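Local coordinates for protein Exo-1,5-alpha-L-arabinofuranobiosidase (Gibberella zeae, PDB 2YDT) that probably hydrolyses alpha-1,5-linked arabinan from the chain end, releasing arabinobiose, and binds an arabinose-like iminosugar inhibitor in its pocket, at residues Q89-P94 / L159-E164; L106-S111 / W155-M160; S137-G142 / K192-V197; K163-L168 / H185-D190. One frame throughout, in Å; residues are numbered along the deposited sequence. Where two conformers were deposited one is given.

Contact 1: Q89-P94 / L159-E164; sequences QLYELP and LMTYKE. With SO4 (sulfate ion), chain H; SO4 (sulfate ion), chain G.
Tyr91 and Thr161 join through their hydroxyls: Thr161 OG1 donates to Tyr91 OH over 2.9 Å, and the two side chains meet at about a right angle. Tyr91 holds CG anti to its own backbone N (chi1 179°), which sends the phenol straight across the gap between the strands. Once there, its ring lies against Leu159. CB of Leu159 stands over one face, displaced toward the rim, in a CH-pi contact 4.2 Å from the ring centroid. The methyl CG2 of Thr161 is the branch anti to the backbone N, leaving OG1 turned to the phenol; Pro94 lies alongside, its CD 3.5 Å from Thr161 OG1. At the far end of the ring sits a sulfate, probably from the crystallisation liquor. Thr161 N gives its O1 a fairly straight bond of 2.9 Å (163°), and the same O1 lies in the ring plane at the edge of Tyr91, modelled so near OH that this second bond is doubtful in detail. The short segments 89-92 and 159-162 run roughly parallel, 29° apart; they lie on 87-92 and 154-162, the innermost strands of successive blades of a six-bladed propeller. Leu166 on strand 165-172 touches both Tyr91 and Thr161, and Leu106 on strand 105-111 backs Leu159.

Contact 2: L106-S111 / W155-M160; sequences LCSGSS and WEPFLM. With EDG (1,4-dideoxy-1,4-imino-L-arabinitol), chain B.
OE1 of Glu156, the residue just before the Pro157 that packs on Ser108, is gripped by two groups: O2' of the iminosugar donates to it over 2.6 Å, and Ser171 OG bonds to it as well. The other carboxylate oxygen, OE2, comes within 2.8 Å of the ring nitrogen N4', so the carboxylate spans two polar points of the inhibitor. Next door, the Trp155 indole spreads beneath the iminosugar, with C5' 3.5 Å above its plane and over its centre, while NE1 is bonded to Gln173. Both residues point away from strand 106-111. The alternation breaks at Glu156, whose backbone adopts left-handed angles (phi 65°, psi 59°), and Pro157 turns back to meet the neighbouring blade. Here the two strands meet by van der Waals packing, without hydrogen bonds between them. Pro157 presents CB and CG to the hydroxyl of Ser108, with CB 3.4 Å from OG, and its CG also sits near Gly109 N. Ser108 OG, anti to the backbone N, has its polar need met elsewhere, by Glu122 O. Farther along, in the conformer modelled, Leu159 CD1 lies between Ser108 CB and Leu106 CD1, 4.1 Å from Leu106 CD1, with the two leucines crossing at about a right angle. The strands run antiparallel at 167° in separate sheets, 6.6 Å apart at their axes. Chemically, then, strand 155-160 divides its work: the Trp155-Glu156 end holds the inhibitor, while Pro157 and Leu159 pack against the preceding blade.

Contact 3: S137-G142 / K192-V197; sequences SHVALG and KKWSKV
Ser137 OG accepts a hydrogen bond from Trp194 NE1, 3.0 Å long and nearly straight at 171°, with the oxygen only 1° out of the indole plane, so the edge of the ring is pinned in rotation. One face of that ring is taken by Val139. Its two methyls divide the work: CG2 lies 3.7 Å from Trp194 CE2, out toward the rim, and CG1 makes a CH-pi contact with the six-membered ring, 4.2 Å from the centroid. A water at the indole edge bridges the backbones, donating to His138 O at 2.6 Å and to Lys192 O at 3.1 Å. All of this ties the outermost strand of one propeller blade, 134-142, to the loop that leads into the outermost strand, 198-201, of the next. The strand itself is irregular here, because Val139 and Ala140 both face Ile121 in a classic beta bulge. In the second shell, Ser137 OG, placed between backbone N and carbonyl carbon (chi1 62°), also bonds to Leu191 O; one hydroxyl thereby holds both the indole and the start of the loop. Asp190 OD1 receives the backbone N of both Lys192 and Lys193 and fixes the bend, while Lys192 NZ reaches back to Val136 O. Trp194 also rests on Thr188, Gln186 and Leu168 of its own blade and on Val123 of the other, and His138, turned away from the indole, bonds through ND1 to Glu122.

Contact 4: K163-L168 / H185-D190; sequences KEKLIL and HQTTTD. With SO4 (sulfate ion), chain G.
Leu166 and Thr188 face each other as an antiparallel hydrogen-bonded pair. Leu166 N donates to Thr188 O over 2.9 Å, almost straight at 176°, and Thr188 N returns a more bent bond to Leu166 O. Their side chains lie side by side pointing the same way. CG2 of Thr188 sits in the crowded position between backbone N and carbonyl carbon and touches Leu166 CB at 3.9 Å; this leaves OG1 anti to the backbone N (chi1 -172°), where it hydrogen-bonds to Lys193 O of the following loop. Thr187, the third main contributor, belongs to the opposite face of the sheet. It pairs with Ile167 without backbone bonds, its CG2 alongside Ile167 CG1 at 4.0 Å, and its CA comes within 3.2 Å of Leu166 O in a CA-H...O contact. Its OG1 is reached by a water, 2.7 Å away, that also takes a bond from Lys165 NZ, itself hydrogen-bonded to Gln254 OE1. Beyond it, Ile167 CG2 packs on the His185 imidazole, 3.7 Å from CD2, and His185 ND1 is bonded to Asp200. Leu168 and Gln186 repeat the two-bond pattern. In this hairpin of a blade's second and third strands, backbone bonds set the register; the face of Leu166, Leu168, Gln186 and Thr188 looks to the preceding blade, and on the other, apolar packing of Ile167 on His185 gives way to the water-bridged Lys165 and Thr187.

How the contacts relate
Contacts 1 and 2 share strand 154-162, which meets both strands 87-92 and 105-111 of the preceding blade. Contacts 2 and 4 are buried, contact 2 lying nearest the centre of the chain; contact 1, farther out, is partly buried and mixes aromatic packing with hydroxyl and sulfate bonds. Contact 3 joins the same two blades at their outer edge, at the surface, through an indole N-H and a water. Contact 4 differs in kind, since it is a hairpin within one blade held by backbone bonds. Leu166 and Leu168 of contact 4 touch residues of contacts 1 and 2, while Thr188 and Gln186 bond to the 192-197 loop of contact 3.

Contact 1: Q89-P94 / L159-E164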
# COMPACT_ATOMS: atom_id res chain seq x y z
N GLN A 89 4.12 -0.18 5.72
CA GLN A 89 4.33 -0.98 4.47
C GLN A 89 5.47 -1.95 4.74
O GLN A 89 6.56 -1.56 5.12
CB GLN A 89 4.60 -0.06 3.27
CG GLN A 89 4.89 -0.81 1.97
CD GLN A 89 3.66 -1.48 1.43
OE1 GLN A 89 3.74 -2.66 0.97
NE2 GLN A 89 2.56 -0.81 1.45
N LEU A 90 5.21 -3.24 4.56
CA LEU A 90 6.22 -4.28 4.73
C LEU A 90 6.80 -4.67 3.38
O LEU A 90 6.07 -4.74 2.36
CB LEU A 90 5.60 -5.52 5.40
CG LEU A 90 5.12 -5.32 6.85
CD1 LEU A 90 4.27 -6.52 7.30
CD2 LEU A 90 6.39 -5.16 7.75
N TYR A 91 8.07 -5.04 3.38
CA TYR A 91 8.78 -5.34 2.13
C TYR A 91 9.99 -6.23 2.47
O TYR A 91 10.69 -5.99 3.45
CB TYR A 91 9.29 -4.05 1.49
CG TYR A 91 10.05 -4.24 0.21
CD1 TYR A 91 9.37 -4.59 -0.94
CD2 TYR A 91 11.43 -4.11 0.17
CE1 TYR A 91 10.03 -4.83 -2.12
CE2 TYR A 91 12.11 -4.31 -1.03
CZ TYR A 91 11.41 -4.68 -2.16
OH TYR A 91 12.07 -4.93 -3.37
N GLU A 92 10.26 -7.23 1.66
CA GLU A 92 11.45 -8.05 1.85
C GLU A 92 12.49 -7.71 0.80
O GLU A 92 12.21 -7.76 -0.41
CB GLU A 92 11.07 -9.54 1.75
CG GLU A 92 12.23 -10.51 1.99
CD GLU A 92 11.88 -11.96 1.64
OE1 GLU A 92 11.52 -12.24 0.46
OE2 GLU A 92 11.98 -12.82 2.52
N LEU A 93 13.72 -7.43 1.24
CA LEU A 93 14.81 -7.20 0.28
C LEU A 93 15.09 -8.41 -0.61
O LEU A 93 15.35 -9.52 -0.10
CB LEU A 93 16.09 -6.84 1.03
CG LEU A 93 16.11 -5.51 1.79
CD1 LEU A 93 17.58 -5.14 2.21
CD2 LEU A 93 15.46 -4.32 1.00
N PRO A 94 15.06 -8.20 -1.93
CA PRO A 94 15.34 -9.30 -2.87
C PRO A 94 16.84 -9.39 -3.21
O PRO A 94 17.24 -10.29 -3.90
CB PRO A 94 14.51 -8.92 -4.10
CG PRO A 94 14.52 -7.44 -4.09
CD PRO A 94 14.58 -7.00 -2.65
N LEU A 159 7.49 0.51 -1.32
CA LEU A 159 8.88 0.13 -1.65
C LEU A 159 8.96 -0.88 -2.78
O LEU A 159 8.21 -1.84 -2.83
CB LEU A 159 9.57 -0.48 -0.41
CG LEU A 159 9.87 0.49 0.73
CD1 LEU A 159 10.05 -0.31 2.06
CD2 LEU A 159 11.07 1.36 0.44
N MET A 160 9.94 -0.68 -3.67
CA MET A 160 10.20 -1.62 -4.76
C MET A 160 11.65 -1.48 -5.25
O MET A 160 12.15 -0.37 -5.41
CB MET A 160 9.25 -1.34 -5.93
CG MET A 160 9.29 -2.41 -7.01
SD MET A 160 8.32 -1.99 -8.49
CE MET A 160 9.37 -0.75 -9.19
N THR A 161 12.30 -2.60 -5.53
CA THR A 161 13.64 -2.61 -6.10
C THR A 161 13.57 -2.41 -7.61
O THR A 161 12.65 -2.93 -8.27
CB THR A 161 14.36 -3.90 -5.74
OG1 THR A 161 14.62 -3.93 -4.31
CG2 THR A 161 15.73 -4.03 -6.46
N TYR A 162 14.54 -1.69 -8.16
CA TYR A 162 14.74 -1.60 -9.63
C TYR A 162 16.23 -1.60 -9.88
O TYR A 162 16.91 -0.65 -9.51
CB TYR A 162 14.13 -0.34 -10.21
CG TYR A 162 14.40 -0.16 -11.70
CD1 TYR A 162 13.92 -1.09 -12.63
CD2 TYR A 162 15.18 0.90 -12.17
CE1 TYR A 162 14.17 -0.95 -14.00
CE2 TYR A 162 15.39 1.05 -13.51
CZ TYR A 162 14.90 0.13 -14.41
OH TYR A 162 15.12 0.33 -15.77
N LYS A 163 16.73 -2.69 -10.47
CA LYS A 163 18.16 -2.84 -10.73
C LYS A 163 18.94 -2.64 -9.44
O LYS A 163 18.73 -3.35 -8.46
CB LYS A 163 18.53 -1.90 -11.91
CG LYS A 163 17.80 -2.27 -13.20
CD LYS A 163 18.32 -1.50 -14.42
CE LYS A 163 17.80 -2.01 -15.76
NZ LYS A 163 17.40 -3.46 -15.81
N GLU A 164 19.85 -1.69 -9.39
CA GLU A 164 20.69 -1.58 -8.22
C GLU A 164 20.13 -0.61 -7.17
O GLU A 164 20.81 -0.35 -6.16
CB GLU A 164 22.11 -1.19 -8.64
CG GLU A 164 22.31 0.32 -8.86
CD GLU A 164 21.67 0.91 -10.10
OE1 GLU A 164 20.99 0.21 -10.89
OE2 GLU A 164 21.87 2.13 -10.28
S SO4 H . 10.31 -6.40 -5.61
O1 SO4 H . 10.95 -5.12 -5.52
O2 SO4 H . 8.86 -6.25 -5.30
O3 SO4 H . 10.51 -6.95 -6.95
O4 SO4 H . 10.90 -7.36 -4.69
S SO4 G . 14.90 -5.77 -11.07
O1 SO4 G . 15.03 -5.42 -9.66
O2 SO4 G . 15.32 -4.65 -11.89
O3 SO4 G . 15.72 -6.93 -11.38
O4 SO4 G . 13.48 -6.09 -11.30

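Contact 2: L106-S111 / W155-M160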
# COMPACT_ATOMS: atom_id res chain seq x y z
N LEU A 106 11.92 -4.95 5.68
CA LEU A 106 11.74 -3.56 5.95
C LEU A 106 10.27 -3.29 6.35
O LEU A 106 9.33 -3.90 5.85
CB LEU A 106 12.08 -2.71 4.74
CG LEU A 106 13.48 -2.82 4.16
CD1 LEU A 106 13.70 -1.77 3.04
CD2 LEU A 106 14.54 -2.72 5.25
N CYS A 107 10.12 -2.35 7.27
CA CYS A 107 8.82 -1.74 7.59
C CYS A 107 9.01 -0.25 7.44
O CYS A 107 9.78 0.36 8.20
CB CYS A 107 8.38 -2.10 9.01
SG CYS A 107 6.65 -1.49 9.33
N SER A 108 8.36 0.36 6.45
CA SER A 108 8.31 1.78 6.35
C SER A 108 6.96 2.26 6.83
O SER A 108 6.03 1.51 6.89
CB SER A 108 8.58 2.21 4.89
OG SER A 108 8.66 3.61 4.76
N GLY A 109 6.87 3.52 7.23
CA GLY A 109 5.65 4.11 7.73
C GLY A 109 5.92 5.51 8.21
O GLY A 109 7.07 5.98 8.13
N SER A 110 4.88 6.18 8.70
CA SER A 110 4.99 7.57 9.07
C SER A 110 4.93 7.75 10.59
O SER A 110 3.96 7.34 11.24
CB SER A 110 3.90 8.36 8.38
OG SER A 110 4.11 9.74 8.62
N SER A 111 6.01 8.35 11.11
CA SER A 111 6.08 8.75 12.51
C SER A 111 5.47 10.14 12.64
O SER A 111 5.81 11.04 11.87
CB SER A 111 7.57 8.72 12.95
OG SER A 111 7.66 9.09 14.34
N TRP A 155 3.03 11.21 2.96
CA TRP A 155 2.22 10.05 3.32
C TRP A 155 2.55 8.82 2.49
O TRP A 155 3.03 8.91 1.37
CB TRP A 155 0.74 10.28 3.03
CG TRP A 155 0.11 11.65 3.22
CD1 TRP A 155 0.00 12.66 2.27
CD2 TRP A 155 -0.66 12.09 4.34
NE1 TRP A 155 -0.75 13.69 2.76
CE2 TRP A 155 -1.20 13.36 4.01
CE3 TRP A 155 -0.95 11.54 5.59
CZ2 TRP A 155 -2.08 14.05 4.89
CZ3 TRP A 155 -1.77 12.23 6.46
CH2 TRP A 155 -2.32 13.47 6.12
N GLU A 156 2.18 7.67 3.03
CA GLU A 156 1.88 6.47 2.21
C GLU A 156 3.05 5.87 1.43
O GLU A 156 2.97 5.73 0.18
CB GLU A 156 0.68 6.75 1.26
CG GLU A 156 -0.63 7.02 2.05
CD GLU A 156 -1.61 8.04 1.45
OE1 GLU A 156 -1.32 8.68 0.43
OE2 GLU A 156 -2.70 8.17 2.07
N PRO A 157 4.11 5.46 2.14
CA PRO A 157 5.24 4.83 1.44
C PRO A 157 4.94 3.51 0.75
O PRO A 157 4.20 2.67 1.28
CB PRO A 157 6.29 4.62 2.54
CG PRO A 157 5.43 4.46 3.80
CD PRO A 157 4.30 5.46 3.61
N PHE A 158 5.60 3.28 -0.37
CA PHE A 158 5.56 2.00 -1.07
C PHE A 158 6.99 1.71 -1.59
O PHE A 158 7.62 2.56 -2.22
CB PHE A 158 4.56 1.98 -2.24
CG PHE A 158 4.41 0.62 -2.87
CD1 PHE A 158 3.53 -0.29 -2.36
CD2 PHE A 158 5.18 0.25 -3.97
CE1 PHE A 158 3.42 -1.54 -2.88
CE2 PHE A 158 5.09 -1.00 -4.51
CZ PHE A 158 4.22 -1.92 -3.97
N LEU A 159 7.49 0.51 -1.32
CA LEU A 159 8.88 0.13 -1.65
C LEU A 159 8.96 -0.88 -2.78
O LEU A 159 8.21 -1.84 -2.83
CB LEU A 159 9.57 -0.48 -0.41
CG LEU A 159 9.87 0.49 0.73
CD1 LEU A 159 10.05 -0.31 2.06
CD2 LEU A 159 11.07 1.36 0.44
N MET A 160 9.94 -0.68 -3.67
CA MET A 160 10.20 -1.62 -4.76
C MET A 160 11.65 -1.48 -5.25
O MET A 160 12.15 -0.37 -5.41
CB MET A 160 9.25 -1.34 -5.93
CG MET A 160 9.29 -2.41 -7.01
SD MET A 160 8.32 -1.99 -8.49
CE MET A 160 9.37 -0.75 -9.19
O2' EDG B . -3.01 10.32 -0.76
C2' EDG B . -4.05 10.94 0.05
C1' EDG B . -5.13 9.92 0.37
N4' EDG B . -5.03 9.70 1.82
C3' EDG B . -3.54 11.47 1.40
O3' EDG B . -3.46 12.91 1.47
C4' EDG B . -4.57 10.95 2.42
C5' EDG B . -4.07 10.78 3.82
O5' EDG B . -5.20 10.56 4.65

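Contact 3: S137-G142 / K192-V197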
# COMPACT_ATOMS: atom_id res chain seq x y z
N SER A 137 16.78 4.64 8.73
CA SER A 137 16.92 6.02 8.30
C SER A 137 15.62 6.79 8.24
O SER A 137 14.54 6.19 8.09
CB SER A 137 17.62 6.10 6.92
OG SER A 137 16.87 5.44 5.90
N HIS A 138 15.74 8.12 8.34
CA HIS A 138 14.69 9.06 7.99
C HIS A 138 14.68 9.29 6.48
O HIS A 138 15.73 9.46 5.84
CB HIS A 138 14.95 10.40 8.67
CG HIS A 138 15.00 10.32 10.16
ND1 HIS A 138 13.95 9.83 10.92
CD2 HIS A 138 15.95 10.72 11.05
CE1 HIS A 138 14.25 9.95 12.20
NE2 HIS A 138 15.46 10.48 12.31
N VAL A 139 13.50 9.22 5.88
CA VAL A 139 13.35 9.43 4.44
C VAL A 139 12.83 10.81 4.09
O VAL A 139 13.46 11.55 3.31
CB VAL A 139 12.44 8.37 3.82
CG1 VAL A 139 12.43 8.52 2.23
CG2 VAL A 139 12.89 6.93 4.27
N ALA A 140 11.67 11.17 4.60
CA ALA A 140 11.01 12.40 4.17
C ALA A 140 10.24 13.02 5.31
O ALA A 140 9.40 12.37 5.90
CB ALA A 140 10.04 12.11 2.99
N LEU A 141 10.54 14.28 5.60
CA LEU A 141 9.82 15.07 6.60
C LEU A 141 8.84 15.99 5.94
O LEU A 141 9.18 16.66 4.93
CB LEU A 141 10.81 15.95 7.36
CG LEU A 141 10.32 16.85 8.48
CD1 LEU A 141 9.82 16.10 9.69
CD2 LEU A 141 11.48 17.80 8.89
N GLY A 142 7.63 16.03 6.48
CA GLY A 142 6.61 16.94 6.07
C GLY A 142 5.88 17.58 7.25
O GLY A 142 6.20 17.38 8.44
N LYS A 192 20.54 4.25 3.73
CA LYS A 192 20.85 5.38 4.63
C LYS A 192 20.74 6.75 3.95
O LYS A 192 20.17 7.69 4.53
CB LYS A 192 22.26 5.21 5.21
CG LYS A 192 22.46 3.91 6.05
CD LYS A 192 21.84 4.11 7.42
CE LYS A 192 22.03 2.93 8.38
NZ LYS A 192 21.40 3.31 9.67
N LYS A 193 21.30 6.86 2.76
CA LYS A 193 21.36 8.11 1.98
C LYS A 193 20.25 8.02 0.93
O LYS A 193 20.19 7.05 0.17
CB LYS A 193 22.74 8.15 1.30
CG LYS A 193 23.05 9.25 0.29
CD LYS A 193 24.49 9.03 -0.33
CE LYS A 193 24.92 10.24 -1.17
NZ LYS A 193 26.23 10.02 -1.87
N TRP A 194 19.39 9.03 0.88
CA TRP A 194 18.27 9.05 -0.10
C TRP A 194 18.51 10.13 -1.17
O TRP A 194 19.05 11.21 -0.87
CB TRP A 194 16.94 9.27 0.61
CG TRP A 194 16.60 8.13 1.47
CD1 TRP A 194 16.96 7.98 2.80
CD2 TRP A 194 15.89 6.96 1.11
NE1 TRP A 194 16.55 6.77 3.24
CE2 TRP A 194 15.87 6.12 2.25
CE3 TRP A 194 15.25 6.52 -0.07
CZ2 TRP A 194 15.25 4.87 2.25
CZ3 TRP A 194 14.63 5.27 -0.08
CH2 TRP A 194 14.63 4.46 1.08
N SER A 195 18.16 9.83 -2.40
CA SER A 195 18.25 10.78 -3.52
C SER A 195 17.36 12.02 -3.36
O SER A 195 16.43 12.08 -2.54
CB SER A 195 17.84 10.09 -4.83
OG SER A 195 16.42 9.96 -4.95
N LYS A 196 17.66 13.02 -4.20
CA LYS A 196 16.74 14.12 -4.44
C LYS A 196 15.34 13.55 -4.77
O LYS A 196 15.20 12.50 -5.42
CB LYS A 196 17.31 14.87 -5.64
CG LYS A 196 16.63 16.09 -6.13
CD LYS A 196 17.59 16.68 -7.21
CE LYS A 196 16.89 17.28 -8.41
NZ LYS A 196 17.88 17.43 -9.56
N VAL A 197 14.31 14.25 -4.33
CA VAL A 197 12.92 13.91 -4.72
C VAL A 197 12.72 13.99 -6.23
O VAL A 197 13.13 14.98 -6.87
CB VAL A 197 11.94 14.80 -4.00
CG1 VAL A 197 10.48 14.54 -4.45
CG2 VAL A 197 12.04 14.60 -2.48
O HOH W 1 18.31 9.94 5.61

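Contact 4: K163-L168 / H185-D190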
# COMPACT_ATOMS: atom_id res chain seq x y z
N LYS A 163 16.73 -2.69 -10.47
CA LYS A 163 18.16 -2.84 -10.73
C LYS A 163 18.94 -2.64 -9.44
O LYS A 163 18.73 -3.35 -8.46
CB LYS A 163 18.53 -1.90 -11.91
CG LYS A 163 17.80 -2.27 -13.20
CD LYS A 163 18.32 -1.50 -14.42
CE LYS A 163 17.80 -2.01 -15.76
NZ LYS A 163 17.40 -3.46 -15.81
N GLU A 164 19.85 -1.69 -9.39
CA GLU A 164 20.69 -1.58 -8.22
C GLU A 164 20.13 -0.61 -7.17
O GLU A 164 20.81 -0.35 -6.16
CB GLU A 164 22.11 -1.19 -8.64
CG GLU A 164 22.31 0.32 -8.86
CD GLU A 164 21.67 0.91 -10.10
OE1 GLU A 164 20.99 0.21 -10.89
OE2 GLU A 164 21.87 2.13 -10.28
N LYS A 165 18.92 -0.09 -7.40
CA LYS A 165 18.32 0.89 -6.48
C LYS A 165 17.10 0.33 -5.76
O LYS A 165 16.36 -0.49 -6.30
CB LYS A 165 17.87 2.14 -7.21
CG LYS A 165 18.97 2.92 -7.91
CD LYS A 165 18.41 4.05 -8.69
CE LYS A 165 19.42 4.62 -9.65
NZ LYS A 165 18.94 5.81 -10.38
N LEU A 166 16.88 0.84 -4.56
CA LEU A 166 15.59 0.65 -3.87
C LEU A 166 14.82 1.98 -4.02
O LEU A 166 15.34 3.05 -3.72
CB LEU A 166 15.79 0.28 -2.41
CG LEU A 166 14.54 0.16 -1.52
CD1 LEU A 166 13.70 -1.05 -1.94
CD2 LEU A 166 14.92 0.11 -0.02
N ILE A 167 13.59 1.89 -4.51
CA ILE A 167 12.74 3.07 -4.71
C ILE A 167 11.65 3.11 -3.64
O ILE A 167 11.01 2.09 -3.37
CB ILE A 167 12.06 3.07 -6.11
CG1 ILE A 167 13.09 2.79 -7.21
CG2 ILE A 167 11.32 4.39 -6.36
CD1 ILE A 167 12.51 2.62 -8.56
N LEU A 168 11.45 4.28 -3.06
CA LEU A 168 10.37 4.53 -2.10
C LEU A 168 9.50 5.60 -2.70
O LEU A 168 9.90 6.75 -2.84
CB LEU A 168 10.92 4.91 -0.73
CG LEU A 168 9.93 4.83 0.43
CD1 LEU A 168 10.65 4.71 1.78
CD2 LEU A 168 9.00 6.05 0.42
N HIS A 185 9.01 10.12 -5.60
CA HIS A 185 9.83 9.05 -5.04
C HIS A 185 11.22 9.54 -4.69
O HIS A 185 11.67 10.60 -5.15
CB HIS A 185 9.92 7.82 -5.95
CG HIS A 185 10.84 7.98 -7.13
ND1 HIS A 185 10.38 8.25 -8.41
CD2 HIS A 185 12.18 7.83 -7.24
CE1 HIS A 185 11.41 8.30 -9.24
NE2 HIS A 185 12.52 8.07 -8.55
N GLN A 186 11.89 8.75 -3.85
CA GLN A 186 13.32 8.88 -3.64
C GLN A 186 13.93 7.50 -3.76
O GLN A 186 13.26 6.48 -3.55
CB GLN A 186 13.63 9.50 -2.27
CG GLN A 186 13.21 10.97 -2.16
CD GLN A 186 13.40 11.54 -0.77
OE1 GLN A 186 12.45 11.72 -0.02
NE2 GLN A 186 14.66 11.81 -0.42
N THR A 187 15.23 7.45 -4.09
CA THR A 187 15.91 6.18 -4.20
C THR A 187 17.09 6.08 -3.21
O THR A 187 17.59 7.08 -2.70
CB THR A 187 16.46 5.94 -5.64
OG1 THR A 187 17.55 6.85 -5.94
CG2 THR A 187 15.37 6.06 -6.70
N THR A 188 17.53 4.85 -2.97
CA THR A 188 18.69 4.61 -2.13
C THR A 188 19.48 3.39 -2.63
O THR A 188 18.90 2.47 -3.22
CB THR A 188 18.31 4.42 -0.67
OG1 THR A 188 19.49 4.38 0.14
CG2 THR A 188 17.51 3.14 -0.46
N THR A 189 20.80 3.38 -2.36
CA THR A 189 21.60 2.23 -2.62
C THR A 189 22.16 1.59 -1.34
O THR A 189 22.61 0.45 -1.38
CB THR A 189 22.75 2.58 -3.55
OG1 THR A 189 23.50 3.68 -3.00
CG2 THR A 189 22.21 2.97 -4.94
N ASP A 190 22.09 2.31 -0.22
CA ASP A 190 22.59 1.79 1.07
C ASP A 190 21.57 1.80 2.20
O ASP A 190 21.89 1.45 3.34
CB ASP A 190 23.88 2.52 1.48
CG ASP A 190 23.65 3.95 1.91
OD1 ASP A 190 22.54 4.51 1.68
OD2 ASP A 190 24.56 4.57 2.49
S SO4 G . 14.90 -5.77 -11.07
O1 SO4 G . 15.03 -5.42 -9.66
O2 SO4 G . 15.32 -4.65 -11.89
O3 SO4 G . 15.72 -6.93 -11.38
O4 SO4 G . 13.48 -6.09 -11.30
O HOH W 2 18.41 7.91 -8.22